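Local coordinates for HNH nuclease domain-containing protein (Streptomyces coelicolor, PDB 5ZMO), which binds phosphorothioated DNA through the sulfur-binding domain described here, and as a whole probably acts as a type IV restriction endonuclease, at residues 76-81 against 112-117; 93-98 against 102-107; 123-126 against 131-134. All coordinates share one frame; numbering follows the deposited sequence.

Interactions 1 and 2 share a border and interaction 3 stands apart. Interaction 1, centred about 9 Å from the chain's centre, is core: a phenylalanine of helix 70-83 meets strand 115-117 in apolar packing, while Tyr76 on the same helix reaches the DNA. Interaction 2 is largely buried yet peripheral, its centre about 18 Å from that of the chain: a hairpin whose backbone hydrogen bonds set out arginines and a helix start for bases and phosphates. Trp79 lies on Pro104 and Tyr76 on Arg103, so helix 70-83 backs the hairpin. Interaction 3 joins two consecutive helices across the chain's centre from interaction 2, partly buried, leucine on alanine, its nearest atom about 20 Å from the DNA.

Interaction 1: 76-81 against 112-117; sequences YPFWAL and VDPSAG. With nucleotides of chain B.
Pro114, which follows an Asp113 that ends helix 106-112 with positive phi and hydrogen-bonds through OD2 to Ser51 OG of helix 50-63, is the first residue of 112-117 to meet Phe78 on helix 70-83. The Pro114 ring presents CG to Phe78 CE2 at 4.3 Å, and Pro114 O lies 4.0 Å from Phe78 CZ, near the phenyl plane at the ring's edge. Ser115 turns its side chain from the helix, and Ala116 turns back toward it: Ala116 CB sits 3.5 Å from Phe78 CZ and 3.8 Å from CE1, a snug methyl-to-ring contact. Phe78 gets there because CG is anti to the backbone N (chi1 -173°), which sends the ring outward from the helix to the strand.

Tyr76 serves the DNA instead. Its OH accepts a hydrogen bond from N4 of DC5 of chain B (3.2 Å, N-H...O angle 146°). A phenylalanine here would probably leave that cytosine amino group without this acceptor and weaken the protein's hold on the base.

Strand 115-117 is the middle one of an antiparallel sheet, with Ala116 bonded to Gln48 of strand 47-49 and Gly117 to Cys88 of strand 88-89. Trp50 of helix 50-63 meets the Phe78 ring edge-to-face, while Pro77 and Leu81 turn to helix 28-41.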
loop_
_atom_site.group_PDB
_atom_site.type_symbol
_atom_site.label_atom_id
_atom_site.label_comp_id
_atom_site.label_asym_id
_atom_site.label_seq_id
_atom_site.Cartn_x
_atom_site.Cartn_y
_atom_site.Cartn_z
ATOM N N TYR A 76 2.053 -9.096 -3.215
ATOM C CA TYR A 76 1.139 -8.871 -4.371
ATOM C C TYR A 76 0.943 -7.358 -4.683
ATOM O O TYR A 76 1.295 -6.942 -5.765
ATOM C CB TYR A 76 -0.163 -9.572 -4.191
ATOM C CG TYR A 76 -0.022 -11.086 -4.353
ATOM C CD1 TYR A 76 0.336 -11.634 -5.574
ATOM C CD2 TYR A 76 -0.273 -11.934 -3.289
ATOM C CE1 TYR A 76 0.427 -12.987 -5.729
ATOM C CE2 TYR A 76 -0.071 -13.296 -3.389
ATOM C CZ TYR A 76 0.248 -13.821 -4.621
ATOM O OH TYR A 76 0.382 -15.188 -4.786
ATOM N N PRO A 77 0.532 -6.546 -3.694
ATOM C CA PRO A 77 0.344 -5.074 -3.950
ATOM C C PRO A 77 1.676 -4.338 -4.075
ATOM O O PRO A 77 1.735 -3.322 -4.745
ATOM C CB PRO A 77 -0.458 -4.583 -2.735
ATOM C CG PRO A 77 -0.119 -5.588 -1.667
ATOM C CD PRO A 77 0.010 -6.946 -2.375
ATOM N N PHE A 78 2.722 -4.843 -3.430
ATOM C CA PHE A 78 4.068 -4.252 -3.483
ATOM C C PHE A 78 4.543 -4.114 -4.903
ATOM O O PHE A 78 5.262 -3.180 -5.233
ATOM C CB PHE A 78 5.027 -5.068 -2.650
ATOM C CG PHE A 78 6.373 -4.470 -2.489
ATOM C CD1 PHE A 78 6.601 -3.533 -1.486
ATOM C CD2 PHE A 78 7.410 -4.829 -3.331
ATOM C CE1 PHE A 78 7.873 -3.007 -1.307
ATOM C CE2 PHE A 78 8.656 -4.303 -3.177
ATOM C CZ PHE A 78 8.892 -3.355 -2.156
ATOM N N TRP A 79 4.130 -5.056 -5.734
ATOM C CA TRP A 79 4.355 -4.980 -7.185
ATOM C C TRP A 79 3.229 -4.447 -8.015
ATOM O O TRP A 79 3.440 -3.581 -8.874
ATOM C CB TRP A 79 4.665 -6.416 -7.672
ATOM C CG TRP A 79 5.115 -6.475 -9.147
ATOM C CD1 TRP A 79 4.395 -7.021 -10.181
ATOM C CD2 TRP A 79 6.377 -6.125 -9.680
ATOM N NE1 TRP A 79 5.101 -6.908 -11.343
ATOM C CE2 TRP A 79 6.337 -6.426 -11.073
ATOM C CE3 TRP A 79 7.526 -5.567 -9.154
ATOM C CZ2 TRP A 79 7.392 -6.171 -11.908
ATOM C CZ3 TRP A 79 8.597 -5.320 -10.008
ATOM C CH2 TRP A 79 8.508 -5.628 -11.356
ATOM N N ALA A 80 2.002 -4.854 -7.725
ATOM C CA ALA A 80 0.834 -4.521 -8.541
ATOM C C ALA A 80 0.467 -3.066 -8.533
ATOM O O ALA A 80 -0.065 -2.572 -9.506
ATOM C CB ALA A 80 -0.362 -5.321 -8.141
ATOM N N LEU A 81 0.725 -2.366 -7.431
ATOM C CA LEU A 81 0.507 -0.926 -7.425
ATOM C C LEU A 81 1.326 -0.103 -8.478
ATOM O O LEU A 81 0.944 1.039 -8.854
ATOM C CB LEU A 81 0.777 -0.383 -6.033
ATOM C CG LEU A 81 -0.273 -0.164 -4.943
ATOM C CD1 LEU A 81 -1.745 -0.105 -5.306
ATOM C CD2 LEU A 81 0.055 -0.645 -3.587
ATOM N N VAL A 112 17.240 -9.226 -3.491
ATOM C CA VAL A 112 17.562 -7.913 -4.029
ATOM C C VAL A 112 17.213 -6.857 -2.969
ATOM O O VAL A 112 17.912 -5.855 -2.820
ATOM C CB VAL A 112 16.821 -7.669 -5.344
ATOM C CG1 VAL A 112 16.959 -6.212 -5.776
ATOM C CG2 VAL A 112 17.354 -8.627 -6.423
ATOM N N ASP A 113 16.120 -7.109 -2.221
ATOM C CA ASP A 113 15.580 -6.187 -1.210
ATOM C C ASP A 113 15.416 -4.790 -1.780
ATOM O O ASP A 113 16.016 -3.832 -1.235
ATOM C CB ASP A 113 16.433 -6.151 0.052
ATOM C CG ASP A 113 15.677 -5.650 1.251
ATOM O OD1 ASP A 113 14.443 -5.474 1.116
ATOM O OD2 ASP A 113 16.268 -5.465 2.342
ATOM N N PRO A 114 14.684 -4.662 -2.892
ATOM C CA PRO A 114 14.472 -3.359 -3.540
ATOM C C PRO A 114 13.729 -2.383 -2.687
ATOM O O PRO A 114 12.850 -2.794 -1.909
ATOM C CB PRO A 114 13.606 -3.682 -4.719
ATOM C CG PRO A 114 12.812 -4.840 -4.259
ATOM C CD PRO A 114 13.785 -5.665 -3.483
ATOM N N SER A 115 14.085 -1.103 -2.816
ATOM C CA SER A 115 13.290 -0.077 -2.166
ATOM C C SER A 115 12.076 0.324 -3.004
ATOM O O SER A 115 12.043 0.186 -4.208
ATOM C CB SER A 115 14.163 1.100 -1.744
ATOM O OG SER A 115 14.890 0.742 -0.594
ATOM N N ALA A 116 10.992 0.750 -2.353
ATOM C CA ALA A 116 9.841 1.123 -3.065
ATOM C C ALA A 116 9.004 2.033 -2.215
ATOM O O ALA A 116 9.213 2.104 -1.000
ATOM C CB ALA A 116 8.997 -0.084 -3.423
ATOM N N GLY A 117 8.077 2.688 -2.909
ATOM C CA GLY A 117 7.069 3.521 -2.254
ATOM C C GLY A 117 6.324 4.396 -3.225
ATOM O O GLY A 117 6.255 4.140 -4.434
ATOM P P DC B 5 -6.153 -14.328 -2.320
ATOM O OP1 DC B 5 -7.428 -14.136 -1.601
ATOM O OP2 DC B 5 -4.861 -14.576 -1.680
ATOM O "O5'" DC B 5 -6.336 -15.519 -3.366
ATOM C "C5'" DC B 5 -7.515 -15.578 -4.158
ATOM C "C4'" DC B 5 -7.618 -16.949 -4.781
ATOM O "O4'" DC B 5 -6.629 -17.150 -5.811
ATOM C "C3'" DC B 5 -7.460 -18.124 -3.817
ATOM O "O3'" DC B 5 -8.401 -19.125 -4.277
ATOM C "C2'" DC B 5 -6.023 -18.580 -4.057
ATOM C "C1'" DC B 5 -5.797 -18.289 -5.538
ATOM N N1 DC B 5 -4.418 -17.957 -5.969
ATOM C C2 DC B 5 -3.846 -18.579 -7.074
ATOM O O2 DC B 5 -4.447 -19.528 -7.618
ATOM N N3 DC B 5 -2.607 -18.206 -7.478
ATOM C C4 DC B 5 -1.949 -17.254 -6.813
ATOM N N4 DC B 5 -0.744 -16.904 -7.258
ATOM C C5 DC B 5 -2.527 -16.577 -5.707
ATOM C C6 DC B 5 -3.738 -16.967 -5.309
#

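Interaction 2: 93-98 against 102-107; sequences EELTLT and RRPTLE. With PO4 (phosphate ion), chain E; nucleotides of chain C; nucleotides of chain B.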
loop_
_atom_site.group_PDB
_atom_site.type_symbol
_atom_site.label_atom_id
_atom_site.label_comp_id
_atom_site.label_asym_id
_atom_site.label_seq_id
_atom_site.Cartn_x
_atom_site.Cartn_y
_atom_site.Cartn_z
ATOM N N GLU A 93 14.351 -4.191 -12.568
ATOM C CA GLU A 93 14.914 -4.978 -13.659
ATOM C C GLU A 93 15.893 -6.048 -13.123
ATOM O O GLU A 93 16.209 -6.972 -13.855
ATOM C CB GLU A 93 15.509 -4.044 -14.771
ATOM C CG GLU A 93 14.553 -3.681 -15.954
ATOM C CD GLU A 93 13.195 -2.999 -15.599
ATOM O OE1 GLU A 93 13.156 -1.820 -15.155
ATOM O OE2 GLU A 93 12.121 -3.623 -15.826
ATOM N N GLU A 94 16.297 -5.966 -11.848
ATOM C CA GLU A 94 17.117 -6.942 -11.141
ATOM C C GLU A 94 16.354 -8.160 -10.622
ATOM O O GLU A 94 16.967 -9.161 -10.266
ATOM C CB GLU A 94 17.907 -6.298 -10.014
ATOM C CG GLU A 94 18.845 -5.149 -10.467
ATOM C CD GLU A 94 19.687 -5.476 -11.730
ATOM O OE1 GLU A 94 19.777 -4.623 -12.661
ATOM O OE2 GLU A 94 20.241 -6.609 -11.801
ATOM N N LEU A 95 15.040 -8.065 -10.557
ATOM C CA LEU A 95 14.201 -9.093 -9.956
ATOM C C LEU A 95 14.002 -10.224 -10.970
ATOM O O LEU A 95 14.045 -10.006 -12.193
ATOM C CB LEU A 95 12.855 -8.488 -9.463
ATOM C CG LEU A 95 12.969 -7.375 -8.376
ATOM C CD1 LEU A 95 11.651 -6.666 -8.126
ATOM C CD2 LEU A 95 13.461 -7.950 -7.072
ATOM N N THR A 96 13.738 -11.418 -10.479
ATOM C CA THR A 96 13.306 -12.523 -11.334
ATOM C C THR A 96 11.777 -12.623 -11.358
ATOM O O THR A 96 11.155 -12.722 -10.292
ATOM C CB THR A 96 13.963 -13.831 -10.824
ATOM O OG1 THR A 96 15.375 -13.625 -10.885
ATOM C CG2 THR A 96 13.553 -15.053 -11.718
ATOM N N LEU A 97 11.149 -12.611 -12.545
ATOM C CA LEU A 97 9.712 -12.700 -12.608
ATOM C C LEU A 97 9.259 -14.139 -12.758
ATOM O O LEU A 97 9.975 -14.962 -13.316
ATOM C CB LEU A 97 9.167 -11.915 -13.794
ATOM C CG LEU A 97 9.508 -10.435 -13.853
ATOM C CD1 LEU A 97 8.851 -9.794 -15.055
ATOM C CD2 LEU A 97 9.067 -9.761 -12.579
ATOM N N THR A 98 8.061 -14.414 -12.305
ATOM C CA THR A 98 7.413 -15.712 -12.495
ATOM C C THR A 98 5.994 -15.550 -13.000
ATOM O O THR A 98 5.464 -14.442 -13.069
ATOM C CB THR A 98 7.498 -16.548 -11.198
ATOM O OG1 THR A 98 6.959 -17.880 -11.410
ATOM C CG2 THR A 98 6.786 -15.862 -10.024
ATOM N N ARG A 102 3.896 -11.993 -14.318
ATOM C CA ARG A 102 2.927 -11.360 -13.440
ATOM C C ARG A 102 3.582 -10.661 -12.232
ATOM O O ARG A 102 3.077 -9.616 -11.751
ATOM C CB ARG A 102 1.931 -12.385 -12.925
ATOM C CG ARG A 102 0.841 -12.716 -13.892
ATOM C CD ARG A 102 -0.016 -13.730 -13.250
ATOM N NE ARG A 102 -1.147 -14.145 -14.024
ATOM C CZ ARG A 102 -1.097 -15.070 -15.005
ATOM N NH1 ARG A 102 0.051 -15.552 -15.436
ATOM N NH2 ARG A 102 -2.214 -15.496 -15.597
ATOM N N ARG A 103 4.652 -11.260 -11.711
ATOM C CA ARG A 103 5.240 -10.819 -10.406
ATOM C C ARG A 103 6.668 -11.301 -10.221
ATOM O O ARG A 103 7.066 -12.322 -10.786
ATOM C CB ARG A 103 4.359 -11.350 -9.240
ATOM C CG ARG A 103 4.474 -12.886 -9.043
ATOM C CD ARG A 103 3.445 -13.558 -8.143
ATOM N NE ARG A 103 2.266 -13.869 -8.879
ATOM C CZ ARG A 103 1.859 -15.056 -9.275
ATOM N NH1 ARG A 103 2.468 -16.211 -8.976
ATOM N NH2 ARG A 103 0.761 -15.075 -9.943
ATOM N N PRO A 104 7.445 -10.612 -9.399
ATOM C CA PRO A 104 8.685 -11.105 -8.948
ATOM C C PRO A 104 8.523 -12.269 -7.966
ATOM O O PRO A 104 7.529 -12.381 -7.219
ATOM C CB PRO A 104 9.298 -9.905 -8.203
ATOM C CG PRO A 104 8.118 -9.110 -7.731
ATOM C CD PRO A 104 7.074 -9.317 -8.757
ATOM N N THR A 105 9.505 -13.149 -7.988
ATOM C CA THR A 105 9.516 -14.251 -7.002
ATOM C C THR A 105 9.772 -13.635 -5.641
ATOM O O THR A 105 10.514 -12.648 -5.517
ATOM C CB THR A 105 10.627 -15.281 -7.237
ATOM O OG1 THR A 105 11.892 -14.601 -7.226
ATOM C CG2 THR A 105 10.469 -15.999 -8.600
ATOM N N LEU A 106 9.186 -14.263 -4.613
ATOM C CA LEU A 106 9.518 -13.887 -3.245
ATOM C C LEU A 106 11.020 -14.046 -2.996
ATOM O O LEU A 106 11.628 -13.243 -2.275
ATOM C CB LEU A 106 8.727 -14.705 -2.225
ATOM C CG LEU A 106 8.938 -14.345 -0.757
ATOM C CD1 LEU A 106 8.562 -12.896 -0.566
ATOM C CD2 LEU A 106 7.993 -15.102 0.151
ATOM N N GLU A 107 11.633 -15.075 -3.599
ATOM C CA GLU A 107 13.080 -15.275 -3.393
ATOM C C GLU A 107 13.932 -14.073 -3.892
ATOM O O GLU A 107 14.895 -13.634 -3.210
ATOM C CB GLU A 107 13.533 -16.548 -4.073
ATOM C CG GLU A 107 15.051 -16.731 -4.154
ATOM C CD GLU A 107 15.419 -17.782 -5.172
ATOM O OE1 GLU A 107 15.812 -17.414 -6.309
ATOM O OE2 GLU A 107 15.270 -18.977 -4.842
HETATM P P PO4 E . -2.275 -16.276 -19.111
HETATM O O1 PO4 E . -1.178 -15.215 -19.128
HETATM O O2 PO4 E . -2.041 -17.230 -20.256
HETATM O O3 PO4 E . -2.196 -17.080 -17.828
HETATM O O4 PO4 E . -3.661 -15.620 -19.255
ATOM P P DC C 2 8.534 -17.803 -5.165
ATOM O OP1 DC C 2 9.807 -17.552 -4.407
ATOM O OP2 DC C 2 7.671 -16.665 -5.418
ATOM O "O5'" DC C 2 8.684 -18.707 -6.493
ATOM C "C5'" DC C 2 9.528 -19.909 -6.536
ATOM C "C4'" DC C 2 9.207 -20.899 -7.648
ATOM O "O4'" DC C 2 8.205 -21.887 -7.276
ATOM C "C3'" DC C 2 8.755 -20.374 -9.006
ATOM O "O3'" DC C 2 9.197 -21.245 -10.054
ATOM C "C2'" DC C 2 7.249 -20.565 -8.979
ATOM C "C1'" DC C 2 7.058 -21.824 -8.149
ATOM N N1 DC C 2 5.864 -21.783 -7.279
ATOM C C2 DC C 2 4.838 -22.741 -7.387
ATOM O O2 DC C 2 4.873 -23.578 -8.317
ATOM N N3 DC C 2 3.816 -22.708 -6.495
ATOM C C4 DC C 2 3.824 -21.807 -5.500
ATOM N N4 DC C 2 2.804 -21.796 -4.645
ATOM C C5 DC C 2 4.852 -20.832 -5.375
ATOM C C6 DC C 2 5.847 -20.864 -6.265
ATOM P P DG C 3 9.111 -20.831 -11.556
ATOM O OP1 DG C 3 9.993 -21.741 -12.323
ATOM O OP2 DG C 3 9.278 -19.351 -11.652
ATOM O "O5'" DG C 3 7.621 -21.131 -12.057
ATOM C "C5'" DG C 3 7.165 -22.489 -12.312
ATOM C "C4'" DG C 3 5.671 -22.526 -12.531
ATOM O "O4'" DG C 3 5.007 -22.246 -11.273
ATOM C "C3'" DG C 3 5.135 -21.502 -13.540
ATOM O "O3'" DG C 3 4.085 -22.100 -14.287
ATOM C "C2'" DG C 3 4.579 -20.409 -12.652
ATOM C "C1'" DG C 3 4.026 -21.239 -11.516
ATOM N N9 DG C 3 3.783 -20.516 -10.268
ATOM C C8 DG C 3 4.472 -19.451 -9.741
ATOM N N7 DG C 3 3.978 -19.028 -8.609
ATOM C C5 DG C 3 2.894 -19.861 -8.381
ATOM C C6 DG C 3 1.968 -19.888 -7.312
ATOM O O6 DG C 3 1.904 -19.146 -6.329
ATOM N N1 DG C 3 1.018 -20.886 -7.489
ATOM C C2 DG C 3 1.012 -21.798 -8.519
ATOM N N2 DG C 3 0.008 -22.671 -8.530
ATOM N N3 DG C 3 1.864 -21.780 -9.525
ATOM C C4 DG C 3 2.771 -20.792 -9.392
ATOM P P DG B 3 -1.851 -6.875 -11.951
ATOM O OP1 DG B 3 -2.123 -5.482 -12.343
ATOM O OP2 DG B 3 -0.496 -7.420 -12.033
ATOM O "O5'" DG B 3 -2.451 -7.023 -10.490
ATOM C "C5'" DG B 3 -3.823 -6.627 -10.162
ATOM C "C4'" DG B 3 -4.432 -7.684 -9.267
ATOM O "O4'" DG B 3 -4.723 -8.877 -10.043
ATOM C "C3'" DG B 3 -3.511 -8.171 -8.138
ATOM O "O3'" DG B 3 -4.345 -8.627 -7.070
ATOM C "C2'" DG B 3 -2.881 -9.421 -8.725
ATOM C "C1'" DG B 3 -4.073 -10.012 -9.437
ATOM N N9 DG B 3 -3.772 -10.977 -10.495
ATOM C C8 DG B 3 -2.685 -10.998 -11.330
ATOM N N7 DG B 3 -2.743 -11.962 -12.219
ATOM C C5 DG B 3 -3.942 -12.604 -11.956
ATOM C C6 DG B 3 -4.527 -13.750 -12.568
ATOM O O6 DG B 3 -4.111 -14.395 -13.537
ATOM N N1 DG B 3 -5.749 -14.071 -11.991
ATOM C C2 DG B 3 -6.308 -13.418 -10.913
ATOM N N2 DG B 3 -7.515 -13.848 -10.515
ATOM N N3 DG B 3 -5.780 -12.344 -10.347
ATOM C C4 DG B 3 -4.597 -12.009 -10.902
#
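Thr98 and Arg103 put their side chains on the same face of a short antiparallel beta hairpin; Arg102 also faces Thr98, a classic beta bulge that probably helps both arginines reach the DNA. Thr98 N bonds to Arg103 O (2.8 Å, 166°), and Thr105 N to Thr96 O (2.9 Å). The side chains of Thr98 and Arg103 cross obliquely, with Thr98 CG2 3.9 Å from Arg103 CG. Thr98 OG1, held anti to the backbone nitrogen, gives a hydrogen bond of 2.8 Å to OP2 of DG3 of chain C. Arg103 bends at chi3 (85°), and N7 of DG3 of chain C lies in the guanidinium plane at its edge; Arg103 NH2 bonds to O6 of a modified base. Before the strand, Leu95 and Pro104 lie side by side. Thr105 N-caps helix 106-112, its OG1 bonded to Ser108 N, and Leu106 N and Glu107 N bond to the phosphate of DC2 of chain C. Arg102, extended from CG to NE, reaches the other DNA strand, chain B: NE and NH2 each bond to O6 of DG3 at 3.0 Å, and NH2 also bonds to O3 of a free phosphate ion, probably from the crystallisation liquor, at 2.7 Å.

Interaction 3: 123-126 against 131-134; sequences YNLL and EAAA
Leu125 and Leu126 leave neighbouring positions of helix 120-128 with different torsions, and each finds its own alanine on helix 130-144. Leu125 has CG anti to the backbone N (chi1 168°), which carries its methyls out to Ala132; CD1 comes 4.2 Å from Ala132 CB. Leu126 holds CG anti to its carbonyl carbon instead, with chi1 at -81°, and this swings the side chain toward helix 28-41. The branch point does the touching there: Leu126 CG stands 4.2 Å from Ala133 CB, whereas the two methyls beyond it lie farther from that alanine. Ala133 CB also rests 4.1 Å from Leu126 O, so one methyl is set against both the backbone and the side chain of the same leucine.

The small alanines are consistent with close packing beside the short connection; the CA atoms of Leu126 and Ala133 are 5.0 Å apart, the nearest pair of the two segments. Nothing polar joins them; the contact is van der Waals packing of leucine on alanine, more buried at the Leu126-Ala133 end than at Leu125 and Ala132.

The two helices follow each other directly in the chain, with a single residue between them, and Ser128 OG near that connection is hydrogen-bonded to Asn124 O. Helix 28-41 lies against the buried end of the contact: Leu126 packs on its Ile37 and Ala40, and Ala133 on Val41. Tyr123 joins the same neighbourhood, resting on Ala40 with its OH bonded to Ala44 O, while Ala134 meets Leu161 and Leu162 near the end of the modelled chain.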
loop_
_atom_site.group_PDB
_atom_site.type_symbol
_atom_site.label_atom_id
_atom_site.label_comp_id
_atom_site.label_asym_id
_atom_site.label_seq_id
_atom_site.Cartn_x
_atom_site.Cartn_y
_atom_site.Cartn_z
ATOM N N TYR A 123 3.868 11.650 -2.862
ATOM C CA TYR A 123 4.427 11.768 -1.539
ATOM C C TYR A 123 4.523 13.262 -1.146
ATOM O O TYR A 123 4.163 13.648 0.006
ATOM C CB TYR A 123 5.820 11.136 -1.505
ATOM C CG TYR A 123 6.563 11.237 -0.215
ATOM C CD1 TYR A 123 6.420 10.290 0.752
ATOM C CD2 TYR A 123 7.474 12.258 0.016
ATOM C CE1 TYR A 123 7.142 10.315 1.960
ATOM C CE2 TYR A 123 8.139 12.360 1.234
ATOM C CZ TYR A 123 7.993 11.382 2.212
ATOM O OH TYR A 123 8.655 11.406 3.462
ATOM N N ASN A 124 5.079 14.062 -2.054
ATOM C CA ASN A 124 5.172 15.538 -1.758
ATOM C C ASN A 124 3.797 16.159 -1.535
ATOM O O ASN A 124 3.679 17.034 -0.661
ATOM C CB ASN A 124 5.964 16.338 -2.764
ATOM C CG ASN A 124 7.428 15.918 -2.846
ATOM O OD1 ASN A 124 8.055 16.059 -3.907
ATOM N ND2 ASN A 124 7.946 15.366 -1.788
ATOM N N LEU A 125 2.767 15.771 -2.310
ATOM C CA LEU A 125 1.399 16.271 -2.073
ATOM C C LEU A 125 0.885 15.912 -0.661
ATOM O O LEU A 125 0.351 16.760 0.056
ATOM C CB LEU A 125 0.414 15.743 -3.138
ATOM C CG LEU A 125 -1.068 15.936 -2.887
ATOM C CD1 LEU A 125 -1.400 17.408 -2.925
ATOM C CD2 LEU A 125 -1.885 15.190 -3.901
ATOM N N LEU A 126 1.013 14.616 -0.272
ATOM C CA LEU A 126 0.621 14.171 1.040
ATOM C C LEU A 126 1.269 14.961 2.180
ATOM O O LEU A 126 0.629 15.221 3.185
ATOM C CB LEU A 126 0.910 12.649 1.229
ATOM C CG LEU A 126 -0.119 11.694 0.633
ATOM C CD1 LEU A 126 -0.972 12.176 -0.496
ATOM C CD2 LEU A 126 0.474 10.323 0.329
ATOM N N GLU A 131 -4.873 17.842 4.221
ATOM C CA GLU A 131 -6.302 17.684 3.865
ATOM C C GLU A 131 -6.489 16.703 2.689
ATOM O O GLU A 131 -7.460 15.935 2.670
ATOM C CB GLU A 131 -7.003 19.056 3.623
ATOM C CG GLU A 131 -8.509 19.086 3.938
ATOM C CD GLU A 131 -9.280 20.360 3.497
ATOM O OE1 GLU A 131 -10.524 20.319 3.578
ATOM O OE2 GLU A 131 -8.712 21.415 3.092
ATOM N N ALA A 132 -5.559 16.724 1.735
ATOM C CA ALA A 132 -5.550 15.798 0.622
ATOM C C ALA A 132 -5.188 14.396 1.070
ATOM O O ALA A 132 -5.753 13.454 0.546
ATOM C CB ALA A 132 -4.616 16.249 -0.474
ATOM N N ALA A 133 -4.271 14.254 2.036
ATOM C CA ALA A 133 -3.998 12.948 2.631
ATOM C C ALA A 133 -5.222 12.358 3.381
ATOM O O ALA A 133 -5.567 11.194 3.221
ATOM C CB ALA A 133 -2.807 13.040 3.552
ATOM N N ALA A 134 -5.764 13.152 4.300
ATOM C CA ALA A 134 -7.015 12.817 5.009
ATOM C C ALA A 134 -8.127 12.316 4.031
ATOM O O ALA A 134 -8.720 11.259 4.258
ATOM C CB ALA A 134 -7.498 14.026 5.818
#